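Long-range contacts in trichothecene 3-O-acetyltransferase (Fusarium sporotrichioides, PDB 2ZBA), which transfers an acetyl group from acetyl coenzyme A to the 3-hydroxyl of trichothecene mycotoxins during their biosynthesis: residues D17-Q22 with P314-N319; L146-N151 with L159-Q164. One frame throughout, in Å; residues are numbered along the deposited sequence.

Contact 1. Residues D17-Q22 with P314-N319; sequences DIIGQQ and PGLLQN. With COA (coenzyme A), chain E.
The carboxylate of D17 is gripped on both oxygens. OD2 accepts the backbone N-H of L316, with D17 OD2 to L316 N 2.7 Å and an angle of 164° at the hydrogen; the donor stands well above the carboxylate plane, 58° out of it. OD1 takes a hydrogen bond from the hydroxyl of Y313 and another from a water, which also donates to L316 O. That water matters, because L316 O lies 3.4 Å from D17 OD1 and two acceptors cannot bond directly. An aspartate suits the place: its short side chain, with CG anti to the carbonyl carbon (chi1 -67°), offers two acceptors to the backbone of L316, where N-H and, through the water, C=O are both served. The 3-10 turn 18-20 begins just after it, and G20 N donates to D17 O.

Beside the polar end the contact is apolar, made by buried, branched aliphatic chains. I19 CG2 presses on L316 CD2 at 3.3 Å, tighter than usual for carbons, and the two side chains cross at about a right angle. L316 CD2 also lies 3.7 Å from G20 N. Q318, the first residue of strand 318-326, brings its amide against the thiol end of coenzyme A and also lines the T-2 toxin pocket. The 3-10 turn thus packs on the loop leading into a strand that borders the acyl-transfer site of a BAHD-superfamily enzyme, where thiol and acceptor meet.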
ATOM      1  N   ASP A  17      12.760   8.514   7.289  1.00 20.38           N
ATOM      2  CA  ASP A  17      13.621   7.551   6.617  1.00 20.89           C
ATOM      3  C   ASP A  17      14.217   8.238   5.382  1.00 20.85           C
ATOM      4  O   ASP A  17      13.478   8.851   4.616  1.00 19.91           O
ATOM      5  CB  ASP A  17      12.784   6.348   6.182  1.00 20.58           C
ATOM      6  CG  ASP A  17      12.262   5.550   7.359  1.00 20.25           C
ATOM      7  OD1 ASP A  17      13.045   4.732   7.906  1.00 18.97           O
ATOM      8  OD2 ASP A  17      11.070   5.739   7.728  1.00 18.00           O
ATOM      9  N   ILE A  18      15.538   8.179   5.200  1.00 21.63           N
ATOM     10  CA  ILE A  18      16.132   8.804   3.998  1.00 22.75           C
ATOM     11  C   ILE A  18      15.400   8.376   2.738  1.00 22.47           C
ATOM     12  O   ILE A  18      15.134   9.196   1.888  1.00 21.89           O
ATOM     13  CB  ILE A  18      17.701   8.642   3.849  1.00 23.24           C
ATOM     14  CG1 ILE A  18      18.168   9.072   2.456  1.00 24.19           C
ATOM     15  CG2 ILE A  18      18.134   7.211   4.003  1.00 24.98           C
ATOM     16  CD1 ILE A  18      17.858  10.551   2.086  1.00 26.73           C
ATOM     17  N   ILE A  19      15.023   7.104   2.650  1.00 22.41           N
ATOM     18  CA  ILE A  19      14.249   6.608   1.506  1.00 22.93           C
ATOM     19  C   ILE A  19      12.842   7.242   1.382  1.00 23.01           C
ATOM     20  O   ILE A  19      12.277   7.310   0.292  1.00 23.08           O
ATOM     21  CB  ILE A  19      14.236   5.042   1.488  1.00 22.66           C
ATOM     22  CG1 ILE A  19      15.534   4.549   0.842  1.00 22.41           C
ATOM     23  CG2 ILE A  19      13.045   4.507   0.754  1.00 24.11           C
ATOM     24  CD1 ILE A  19      15.758   3.055   0.892  1.00 23.76           C
ATOM     25  N   GLY A  20      12.299   7.740   2.488  1.00 23.11           N
ATOM     26  CA  GLY A  20      10.974   8.362   2.468  1.00 23.11           C
ATOM     27  C   GLY A  20      11.011   9.818   2.047  1.00 23.37           C
ATOM     28  O   GLY A  20       9.961  10.463   1.942  1.00 22.82           O
ATOM     29  N   GLN A  21      12.221  10.340   1.824  1.00 23.90           N
ATOM     30  CA  GLN A  21      12.409  11.734   1.434  1.00 24.68           C
ATOM     31  C   GLN A  21      12.209  11.972  -0.054  1.00 25.30           C
ATOM     32  O   GLN A  21      12.628  13.007  -0.566  1.00 26.51           O
ATOM     33  CB  GLN A  21      13.798  12.241   1.830  1.00 25.03           C
ATOM     34  CG  GLN A  21      14.192  11.997   3.256  1.00 25.12           C
ATOM     35  CD  GLN A  21      13.912  13.142   4.181  1.00 24.55           C
ATOM     36  OE1 GLN A  21      13.190  14.070   3.852  1.00 26.43           O
ATOM     37  NE2 GLN A  21      14.465  13.065   5.363  1.00 24.60           N
ATOM     38  N   GLN A  22      11.583  11.024  -0.749  1.00 25.68           N
ATOM     39  CA  GLN A  22      11.270  11.160  -2.173  1.00 26.42           C
ATOM     40  C   GLN A  22      10.087  12.108  -2.340  1.00 26.93           C
ATOM     41  O   GLN A  22       9.049  11.905  -1.706  1.00 26.86           O
ATOM     42  CB  GLN A  22      10.885   9.802  -2.776  1.00 25.68           C
ATOM     43  CG  GLN A  22      11.946   8.779  -2.735  1.00 26.03           C
ATOM     44  CD  GLN A  22      11.451   7.398  -3.093  1.00 26.89           C
ATOM     45  OE1 GLN A  22      10.616   7.227  -3.989  1.00 30.36           O
ATOM     46  NE2 GLN A  22      11.988   6.391  -2.414  1.00 25.14           N
ATOM     47  N   PRO A 314       7.521   1.213  12.274  1.00 19.13           N
ATOM     48  CA  PRO A 314       6.412   2.015  11.745  1.00 18.78           C
ATOM     49  C   PRO A 314       6.749   2.963  10.581  1.00 19.85           C
ATOM     50  O   PRO A 314       5.851   3.638  10.064  1.00 20.04           O
ATOM     51  CB  PRO A 314       5.982   2.827  12.967  1.00 19.36           C
ATOM     52  CG  PRO A 314       7.234   3.007  13.772  1.00 18.05           C
ATOM     53  CD  PRO A 314       8.146   1.858  13.448  1.00 18.84           C
ATOM     54  N   GLY A 315       8.018   2.996  10.166  1.00 19.48           N
ATOM     55  CA  GLY A 315       8.487   3.968   9.204  1.00 18.76           C
ATOM     56  C   GLY A 315       8.250   3.569   7.773  1.00 18.68           C
ATOM     57  O   GLY A 315       7.341   2.792   7.472  1.00 19.43           O
ATOM     58  N   LEU A 316       9.038   4.149   6.878  1.00 18.68           N
ATOM     59  CA  LEU A 316       9.006   3.761   5.474  1.00 17.79           C
ATOM     60  C   LEU A 316      10.287   2.989   5.171  1.00 17.55           C
ATOM     61  O   LEU A 316      11.387   3.556   5.172  1.00 16.81           O
ATOM     62  CB  LEU A 316       8.859   4.960   4.523  1.00 18.44           C
ATOM     63  CG  LEU A 316       8.877   4.403   3.082  1.00 18.99           C
ATOM     64  CD1 LEU A 316       7.672   4.713   2.263  1.00 19.85           C
ATOM     65  CD2 LEU A 316      10.177   4.708   2.332  1.00 21.06           C
ATOM     66  N   LEU A 317      10.113   1.700   4.909  1.00 16.31           N
ATOM     67  CA  LEU A 317      11.201   0.789   4.683  1.00 15.99           C
ATOM     68  C   LEU A 317      10.741  -0.194   3.618  1.00 15.82           C
ATOM     69  O   LEU A 317      10.352  -1.327   3.896  1.00 15.26           O
ATOM     70  CB  LEU A 317      11.598   0.098   6.001  1.00 16.13           C
ATOM     71  CG  LEU A 317      12.820  -0.810   5.930  1.00 15.63           C
ATOM     72  CD1 LEU A 317      13.929  -0.242   4.978  1.00 16.70           C
ATOM     73  CD2 LEU A 317      13.351  -1.076   7.308  1.00 15.05           C
ATOM     74  N   GLN A 318      10.789   0.282   2.385  1.00 16.64           N
ATOM     75  CA  GLN A 318      10.194  -0.392   1.259  1.00 18.28           C
ATOM     76  C   GLN A 318      11.149  -0.187   0.095  1.00 17.85           C
ATOM     77  O   GLN A 318      11.917   0.785   0.089  1.00 18.51           O
ATOM     78  CB  GLN A 318       8.856   0.288   0.966  1.00 18.67           C
ATOM     79  CG  GLN A 318       8.008  -0.325  -0.126  1.00 21.19           C
ATOM     80  CD  GLN A 318       6.675   0.394  -0.274  1.00 21.71           C
ATOM     81  OE1 GLN A 318       5.637  -0.122   0.155  1.00 26.78           O
ATOM     82  NE2 GLN A 318       6.699   1.602  -0.847  1.00 26.06           N
ATOM     83  N   ASN A 319      11.129  -1.117  -0.855  1.00 16.77           N
ATOM     84  CA  ASN A 319      11.736  -0.914  -2.158  1.00 16.95           C
ATOM     85  C   ASN A 319      10.833  -1.622  -3.156  1.00 17.27           C
ATOM     86  O   ASN A 319       9.733  -2.051  -2.796  1.00 17.56           O
ATOM     87  CB  ASN A 319      13.160  -1.497  -2.168  1.00 16.42           C
ATOM     88  CG  ASN A 319      14.065  -0.837  -3.200  1.00 15.26           C
ATOM     89  OD1 ASN A 319      13.598  -0.231  -4.165  1.00 14.05           O
ATOM     90  ND2 ASN A 319      15.373  -0.966  -3.000  1.00 12.73           N
TER
HETATM   91  N1A COA E 462       9.917 -23.692   0.181  1.00 29.88           N
HETATM   92  C2A COA E 462       8.592 -23.686  -0.222  1.00 30.22           C
HETATM   93  N3A COA E 462       7.792 -22.592   0.077  1.00 30.36           N
HETATM   94  C4A COA E 462       8.297 -21.523   0.756  1.00 29.65           C
HETATM   95  C5A COA E 462       9.629 -21.523   1.171  1.00 29.85           C
HETATM   96  C6A COA E 462      10.446 -22.623   0.878  1.00 30.17           C
HETATM   97  N6A COA E 462      11.692 -22.689   1.356  1.00 29.71           N
HETATM   98  N7A COA E 462       9.857 -20.357   1.819  1.00 31.13           N
HETATM   99  C8A COA E 462       8.711 -19.634   1.826  1.00 30.49           C
HETATM  100  N9A COA E 462       7.737 -20.338   1.167  1.00 29.18           N
HETATM  101  C1B COA E 462       6.370 -19.870   0.843  1.00 27.82           C
HETATM  102  C2B COA E 462       5.479 -19.821   2.080  1.00 29.43           C
HETATM  103  O2B COA E 462       4.869 -21.073   2.317  1.00 30.19           O
HETATM  104  C3B COA E 462       4.511 -18.711   1.715  1.00 26.57           C
HETATM  105  O3B COA E 462       3.701 -19.207   0.682  1.00 27.39           O
HETATM  106  P3B COA E 462       2.096 -19.088   0.594  1.00 27.49           P
HETATM  107  O7A COA E 462       1.723 -17.662   0.946  1.00 24.81           O
HETATM  108  O8A COA E 462       1.439 -19.996   1.597  1.00 27.49           O
HETATM  109  O9A COA E 462       1.781 -19.416  -0.830  1.00 25.15           O
HETATM  110  C4B COA E 462       5.422 -17.733   1.000  1.00 27.01           C
HETATM  111  O4B COA E 462       6.373 -18.540   0.327  1.00 27.47           O
HETATM  112  C5B COA E 462       6.154 -16.731   1.878  1.00 26.54           C
HETATM  113  O5B COA E 462       7.086 -16.079   1.022  1.00 26.93           O
HETATM  114  P1A COA E 462       7.405 -14.506   1.173  1.00 25.71           P
HETATM  115  O1A COA E 462       7.914 -14.192   2.544  1.00 25.81           O
HETATM  116  O2A COA E 462       8.289 -13.991   0.062  1.00 26.64           O
HETATM  117  O3A COA E 462       5.969 -13.737   1.122  1.00 24.67           O
HETATM  118  P2A COA E 462       5.025 -13.516  -0.168  1.00 25.05           P
HETATM  119  O4A COA E 462       3.615 -13.855   0.262  1.00 22.48           O
HETATM  120  O5A COA E 462       5.467 -14.224  -1.425  1.00 20.06           O
HETATM  121  O6A COA E 462       5.111 -11.948  -0.489  1.00 24.61           O
HETATM  122  CBP COA E 462       6.216  -9.935  -1.213  1.00 24.36           C
HETATM  123  CCP COA E 462       6.114 -11.451  -1.364  1.00 24.56           C
HETATM  124  CDP COA E 462       5.060  -9.337  -2.015  1.00 22.41           C
HETATM  125  CEP COA E 462       7.574  -9.478  -1.771  1.00 22.69           C
HETATM  126  CAP COA E 462       6.074  -9.586   0.271  1.00 25.32           C
HETATM  127  OAP COA E 462       7.129 -10.174   1.019  1.00 24.81           O
HETATM  128  C9P COA E 462       6.024  -8.108   0.584  1.00 26.56           C
HETATM  129  O9P COA E 462       7.220  -7.397   0.715  1.00 24.62           O
HETATM  130  N8P COA E 462       4.841  -7.526   0.784  1.00 27.65           N
HETATM  131  C7P COA E 462       4.745  -6.099   1.079  1.00 27.40           C
HETATM  132  C6P COA E 462       4.771  -5.230  -0.179  1.00 27.12           C
HETATM  133  C5P COA E 462       4.638  -3.766   0.206  1.00 28.52           C
HETATM  134  O5P COA E 462       5.590  -3.145   0.739  1.00 28.94           O
HETATM  135  N4P COA E 462       3.476  -3.176  -0.049  1.00 28.13           N
HETATM  136  C3P COA E 462       3.013  -2.103   0.828  0.50 29.51           C
HETATM  137  C2P COA E 462       2.837  -0.776   0.096  0.50 29.17           C
HETATM  138  S1P COA E 462       3.123   0.702   1.118  0.50 28.53           S
HETATM  139  O   HOH W   1      13.927   3.237   5.533  1.00 19.00           O

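Contact 2. Residues L146-N151 with L159-Q164; sequences LLLQLN and LTVNGQ
L147 and N162 face each other as a hydrogen-bonded antiparallel pair: N162 N reaches L147 O at 2.8 Å, nearly straight at 173°, while L147 N returns to N162 O at 3.0 Å with the donor tilted from the carbonyl plane. Q149 and T160 repeat the pattern with two bonds, both in the carbonyl plane. The non-hydrogen-bonded pairs between and beyond them bring CA-H groups near carbonyls, as where L146 CA lies 3.2 Å from N162 O.

On the face of L146, L148, L150, L159 and V161 the side chains that meet are aliphatic. L146, with CG anti to the backbone N (chi1 -161°), leans across to place CD1 3.8 Å from V161 CG1. L148 and V161 lie side by side, and L150 CD1 meets L159 CD1 at 3.7 Å. Helix 44-61 packs on L148, L150 and L159 through L55, V48 and L51, a setting that suits leucine.

The face of L147, Q149, T160 and N162 is more polar. Q149 NE2 donates to N151 OD1 at 3.0 Å, almost in its own amide plane. Farther out, V125 O accepts from both N151 ND2 and T160 OG1, and R128 O from N162 ND2; S33 OG is a further partner of T160 OG1, and I158 O of N151 ND2. The pair forms a beta hairpin inside the five-stranded mixed sheet, with 92-97 parallel to 146-153 and 29-37 antiparallel to 156-164.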
ATOM      1  N   LEU A 146      -0.838  10.954  10.670  1.00 23.09           N
ATOM      2  CA  LEU A 146      -1.927   9.991  10.739  1.00 23.38           C
ATOM      3  C   LEU A 146      -3.244  10.739  10.933  1.00 23.51           C
ATOM      4  O   LEU A 146      -3.331  11.646  11.759  1.00 23.68           O
ATOM      5  CB  LEU A 146      -1.660   9.009  11.893  1.00 23.51           C
ATOM      6  CG  LEU A 146      -2.376   7.647  11.942  1.00 24.47           C
ATOM      7  CD1 LEU A 146      -1.849   6.670  10.887  1.00 22.11           C
ATOM      8  CD2 LEU A 146      -2.236   7.019  13.344  1.00 23.66           C
ATOM      9  N   LEU A 147      -4.255  10.388  10.143  1.00 23.54           N
ATOM     10  CA  LEU A 147      -5.610  10.943  10.300  1.00 23.91           C
ATOM     11  C   LEU A 147      -6.598   9.787  10.302  1.00 23.29           C
ATOM     12  O   LEU A 147      -6.381   8.770   9.638  1.00 22.91           O
ATOM     13  CB  LEU A 147      -5.981  11.905   9.155  1.00 23.88           C
ATOM     14  CG  LEU A 147      -5.304  13.257   8.876  1.00 25.40           C
ATOM     15  CD1 LEU A 147      -4.128  13.082   7.934  1.00 28.11           C
ATOM     16  CD2 LEU A 147      -6.318  14.183   8.215  1.00 25.46           C
ATOM     17  N   LEU A 148      -7.701   9.949  11.023  1.00 22.62           N
ATOM     18  CA  LEU A 148      -8.721   8.904  11.070  1.00 22.14           C
ATOM     19  C   LEU A 148     -10.080   9.487  10.729  1.00 22.19           C
ATOM     20  O   LEU A 148     -10.394  10.623  11.093  1.00 21.28           O
ATOM     21  CB  LEU A 148      -8.748   8.223  12.452  1.00 22.17           C
ATOM     22  CG  LEU A 148      -7.522   7.386  12.857  1.00 22.23           C
ATOM     23  CD1 LEU A 148      -6.450   8.241  13.534  1.00 22.23           C
ATOM     24  CD2 LEU A 148      -7.882   6.218  13.754  1.00 20.77           C
ATOM     25  N   GLN A 149     -10.870   8.720   9.990  1.00 22.46           N
ATOM     26  CA  GLN A 149     -12.272   9.046   9.841  1.00 22.83           C
ATOM     27  C   GLN A 149     -13.144   7.891  10.279  1.00 23.39           C
ATOM     28  O   GLN A 149     -12.985   6.770   9.805  1.00 23.76           O
ATOM     29  CB  GLN A 149     -12.593   9.425   8.407  1.00 22.26           C
ATOM     30  CG  GLN A 149     -14.004   9.884   8.227  1.00 22.44           C
ATOM     31  CD  GLN A 149     -14.082  10.935   7.185  1.00 21.37           C
ATOM     32  OE1 GLN A 149     -13.259  11.863   7.181  1.00 21.46           O
ATOM     33  NE2 GLN A 149     -15.037  10.809   6.273  1.00 16.34           N
ATOM     34  N   LEU A 150     -14.074   8.187  11.180  1.00 23.55           N
ATOM     35  CA  LEU A 150     -15.059   7.238  11.633  1.00 23.88           C
ATOM     36  C   LEU A 150     -16.365   7.623  10.974  1.00 23.48           C
ATOM     37  O   LEU A 150     -16.907   8.699  11.226  1.00 23.66           O
ATOM     38  CB  LEU A 150     -15.156   7.305  13.153  1.00 24.31           C
ATOM     39  CG  LEU A 150     -15.667   6.121  13.972  1.00 26.12           C
ATOM     40  CD1 LEU A 150     -14.914   4.812  13.659  1.00 25.17           C
ATOM     41  CD2 LEU A 150     -15.574   6.482  15.457  1.00 24.65           C
ATOM     42  N   ASN A 151     -16.839   6.771  10.072  1.00 23.86           N
ATOM     43  CA  ASN A 151     -18.062   7.044   9.324  1.00 24.09           C
ATOM     44  C   ASN A 151     -19.202   6.212   9.902  1.00 24.61           C
ATOM     45  O   ASN A 151     -19.022   5.017  10.150  1.00 25.42           O
ATOM     46  CB  ASN A 151     -17.882   6.689   7.843  1.00 23.51           C
ATOM     47  CG  ASN A 151     -16.764   7.467   7.179  1.00 23.96           C
ATOM     48  OD1 ASN A 151     -16.968   8.608   6.733  1.00 22.41           O
ATOM     49  ND2 ASN A 151     -15.571   6.846   7.091  1.00 21.28           N
ATOM     50  N   LEU A 159     -14.344   2.637   9.375  1.00 20.39           N
ATOM     51  CA  LEU A 159     -13.203   3.353   9.901  1.00 20.13           C
ATOM     52  C   LEU A 159     -12.147   3.435   8.811  1.00 20.59           C
ATOM     53  O   LEU A 159     -11.737   2.407   8.255  1.00 20.54           O
ATOM     54  CB  LEU A 159     -12.633   2.647  11.120  1.00 19.65           C
ATOM     55  CG  LEU A 159     -11.342   3.236  11.675  1.00 19.07           C
ATOM     56  CD1 LEU A 159     -11.560   4.649  12.213  1.00 18.38           C
ATOM     57  CD2 LEU A 159     -10.845   2.344  12.745  1.00 18.53           C
ATOM     58  N   THR A 160     -11.729   4.659   8.499  1.00 20.58           N
ATOM     59  CA  THR A 160     -10.709   4.889   7.484  1.00 19.97           C
ATOM     60  C   THR A 160      -9.479   5.486   8.136  1.00 19.98           C
ATOM     61  O   THR A 160      -9.598   6.432   8.916  1.00 20.26           O
ATOM     62  CB  THR A 160     -11.221   5.824   6.409  1.00 19.99           C
ATOM     63  OG1 THR A 160     -12.384   5.246   5.803  1.00 20.07           O
ATOM     64  CG2 THR A 160     -10.148   6.052   5.350  1.00 20.18           C
ATOM     65  N   VAL A 161      -8.308   4.911   7.857  1.00 19.79           N
ATOM     66  CA  VAL A 161      -7.048   5.422   8.411  1.00 19.45           C
ATOM     67  C   VAL A 161      -6.095   5.908   7.316  1.00 19.92           C
ATOM     68  O   VAL A 161      -5.797   5.160   6.361  1.00 19.67           O
ATOM     69  CB  VAL A 161      -6.346   4.397   9.314  1.00 19.67           C
ATOM     70  CG1 VAL A 161      -5.128   5.031   9.995  1.00 19.21           C
ATOM     71  CG2 VAL A 161      -7.321   3.844  10.359  1.00 20.02           C
ATOM     72  N   ASN A 162      -5.626   7.156   7.469  1.00 19.30           N
ATOM     73  CA  ASN A 162      -4.703   7.821   6.519  1.00 19.93           C
ATOM     74  C   ASN A 162      -3.306   7.953   7.094  1.00 19.20           C
ATOM     75  O   ASN A 162      -3.154   8.348   8.241  1.00 19.65           O
ATOM     76  CB  ASN A 162      -5.197   9.241   6.167  1.00 19.66           C
ATOM     77  CG  ASN A 162      -6.173   9.260   5.020  1.00 20.43           C
ATOM     78  OD1 ASN A 162      -7.169   8.520   5.006  1.00 18.87           O
ATOM     79  ND2 ASN A 162      -5.898  10.112   4.037  1.00 21.08           N
ATOM     80  N   GLY A 163      -2.290   7.621   6.301  1.00 18.65           N
ATOM     81  CA  GLY A 163      -0.897   7.749   6.739  1.00 17.60           C
ATOM     82  C   GLY A 163      -0.077   8.462   5.667  1.00 17.88           C
ATOM     83  O   GLY A 163      -0.121   8.076   4.516  1.00 17.75           O
ATOM     84  N   GLN A 164       0.645   9.518   6.048  1.00 18.14           N
ATOM     85  CA  GLN A 164       1.535  10.251   5.136  1.00 17.48           C
ATOM     86  C   GLN A 164       2.638   9.304   4.644  1.00 17.15           C
ATOM     87  O   GLN A 164       3.369   8.715   5.442  1.00 17.05           O
ATOM     88  CB  GLN A 164       2.122  11.481   5.849  1.00 18.06           C
ATOM     89  CG  GLN A 164       2.397  12.674   4.932  1.00 18.29           C
ATOM     90  CD  GLN A 164       3.300  12.310   3.780  1.00 19.01           C
ATOM     91  OE1 GLN A 164       2.907  12.420   2.609  1.00 19.48           O
ATOM     92  NE2 GLN A 164       4.508  11.821   4.103  1.00 15.40           N
TER

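Overall arrangement
Both contacts are buried and both pack aliphatic side chains, yet they join different kinds of element. Contact 1 ties a loop near the N-terminus to the start of strand 318-326, an outermost strand of the seven-stranded sheet, across 291 intervening residues; contact 2 pairs neighbouring strands of a hairpin and is nested within the loop that contact 1 closes. Their centres are about 20 Å apart, and their nearest atoms, about 6 Å apart, do not touch. Chemistry follows place: in contact 1 a carboxylate and a water bind irregular backbone, and its Q318 end borders the ligands, whereas contact 2 bonds backbone to backbone, away from the annotated sites.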